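Local coordinates for tegument protein VP22 (Human herpesvirus 1, PDB 4XAL) that acts as a multifunctional tegument protein, supporting late viral mRNA accumulation and translation, modulating the virion host shutoff RNase and stabilising microtubules during infection, at residues A[69-74]-A[80-85]. Numbering follows the deposited sequence.
Sequences QLWDMS and EDLNEL
Leu-85 shows how one branched side chain can join two helices whose axes approach no closer than 11.6 Å. Leu-85 CD1 enters between Leu-70 and Ser-74, residues one turn apart, meeting Leu-70 CG at 3.7 Å and Ser-74 OG at 3.4 Å. The side chains of Leu-70 and Leu-85 lie alongside each other, pointing opposite ways, and Leu-85 CD1 also rests near both methyls of Leu-70. The hydroxyl beside it is occupied: Ser-74 OG donates to Leu-70 O over 2.9 Å, chi1 of -61° setting OG beside the serine's own backbone N, from where it reaches the carbonyl a turn back. Leu-70 O is thus gripped from both faces of its plane, by OG and N of Ser-74. The other branch, Leu-85 CD2, approaches Trp-71 CE3 at 3.8 Å, the side chains roughly perpendicular and the methyl oblique to the indole. Packing thins outward from there: Trp-71 is exposed, and its benzene ring meets Leu-82 obliquely through a single methyl, Trp-71 CZ3 to Leu-82 CD1 at 3.8 Å. The short helical segments run at 135°, loosely antiparallel, at one end of the VP22 core domain. Pro-76 in the connecting turn touches Trp-71 and Leu-85, while helix 79-88, which carries part of a probable nuclear export signal, doubles back beside the end of the long helix 41-74 and leads on to strand 91-94.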
# COMPACT_ATOMS: atom_id res chain seq x y z
N GLN A 69 -0.41 12.67 9.85
CA GLN A 69 0.26 12.98 11.11
C GLN A 69 1.13 14.22 10.97
O GLN A 69 1.04 15.15 11.79
CB GLN A 69 1.12 11.79 11.56
CG GLN A 69 1.92 12.05 12.83
CD GLN A 69 2.45 10.77 13.45
OE1 GLN A 69 1.76 10.12 14.25
NE2 GLN A 69 3.67 10.39 13.09
N LEU A 70 1.95 14.24 9.93
CA LEU A 70 2.82 15.37 9.65
C LEU A 70 2.02 16.65 9.41
O LEU A 70 2.37 17.72 9.92
CB LEU A 70 3.71 15.06 8.45
CG LEU A 70 4.55 16.21 7.92
CD1 LEU A 70 5.58 16.62 8.96
CD2 LEU A 70 5.24 15.79 6.63
N TRP A 71 0.94 16.54 8.64
CA TRP A 71 0.08 17.69 8.38
C TRP A 71 -0.53 18.24 9.67
O TRP A 71 -0.51 19.44 9.93
CB TRP A 71 -1.02 17.32 7.40
CG TRP A 71 -1.96 18.44 7.08
CD1 TRP A 71 -3.00 18.88 7.84
CD2 TRP A 71 -1.95 19.25 5.90
NE1 TRP A 71 -3.64 19.93 7.20
CE2 TRP A 71 -3.01 20.17 6.02
CE3 TRP A 71 -1.13 19.29 4.76
CZ2 TRP A 71 -3.29 21.11 5.03
CZ3 TRP A 71 -1.41 20.23 3.78
CH2 TRP A 71 -2.47 21.13 3.93
N ASP A 72 -1.09 17.34 10.47
CA ASP A 72 -1.75 17.71 11.72
C ASP A 72 -0.82 18.39 12.71
O ASP A 72 -1.23 19.31 13.43
CB ASP A 72 -2.39 16.48 12.37
CG ASP A 72 -3.66 16.05 11.67
OD1 ASP A 72 -4.14 16.78 10.78
OD2 ASP A 72 -4.19 14.98 12.03
N MET A 73 0.43 17.94 12.76
CA MET A 73 1.45 18.53 13.63
C MET A 73 1.89 19.92 13.17
O MET A 73 2.23 20.79 13.98
CB MET A 73 2.67 17.62 13.71
CG MET A 73 2.45 16.35 14.51
SD MET A 73 3.75 15.13 14.20
CE MET A 73 5.13 16.20 13.83
N SER A 74 1.90 20.11 11.85
CA SER A 74 2.32 21.36 11.23
C SER A 74 1.20 22.39 11.20
O SER A 74 1.43 23.59 11.38
CB SER A 74 2.78 21.11 9.79
OG SER A 74 3.89 20.23 9.78
N GLU A 80 2.30 29.91 2.00
CA GLU A 80 3.69 29.97 2.44
C GLU A 80 4.00 28.84 3.43
O GLU A 80 5.08 28.24 3.36
CB GLU A 80 4.00 31.33 3.07
CG GLU A 80 5.38 31.43 3.73
CD GLU A 80 6.54 31.08 2.80
OE1 GLU A 80 6.40 31.23 1.56
OE2 GLU A 80 7.60 30.67 3.31
N ASP A 81 3.08 28.57 4.35
CA ASP A 81 3.24 27.44 5.28
C ASP A 81 3.42 26.16 4.49
O ASP A 81 4.22 25.28 4.83
CB ASP A 81 2.02 27.26 6.17
CG ASP A 81 1.90 28.31 7.25
OD1 ASP A 81 2.82 29.13 7.40
OD2 ASP A 81 0.88 28.26 7.96
N LEU A 82 2.60 26.04 3.46
CA LEU A 82 2.54 24.80 2.70
C LEU A 82 3.83 24.60 1.93
O LEU A 82 4.38 23.50 1.90
CB LEU A 82 1.32 24.82 1.79
CG LEU A 82 1.11 23.59 0.92
CD1 LEU A 82 1.08 22.34 1.81
CD2 LEU A 82 -0.20 23.77 0.17
N ASN A 83 4.33 25.67 1.32
CA ASN A 83 5.63 25.65 0.66
C ASN A 83 6.73 25.14 1.60
O ASN A 83 7.58 24.34 1.21
CB ASN A 83 5.99 27.05 0.15
CG ASN A 83 7.28 27.08 -0.64
OD1 ASN A 83 7.49 26.27 -1.55
ND2 ASN A 83 8.16 28.02 -0.31
N GLU A 84 6.70 25.63 2.83
CA GLU A 84 7.65 25.19 3.84
C GLU A 84 7.49 23.71 4.17
O GLU A 84 8.49 22.96 4.28
CB GLU A 84 7.48 26.03 5.12
CG GLU A 84 7.90 27.48 4.92
CD GLU A 84 7.25 28.43 5.90
OE1 GLU A 84 6.55 27.99 6.83
OE2 GLU A 84 7.43 29.66 5.74
N LEU A 85 6.25 23.28 4.34
CA LEU A 85 5.99 21.89 4.71
C LEU A 85 6.46 20.94 3.61
O LEU A 85 7.05 19.90 3.88
CB LEU A 85 4.50 21.68 5.00
CG LEU A 85 4.07 20.23 5.23
CD1 LEU A 85 4.67 19.68 6.52
CD2 LEU A 85 2.55 20.11 5.25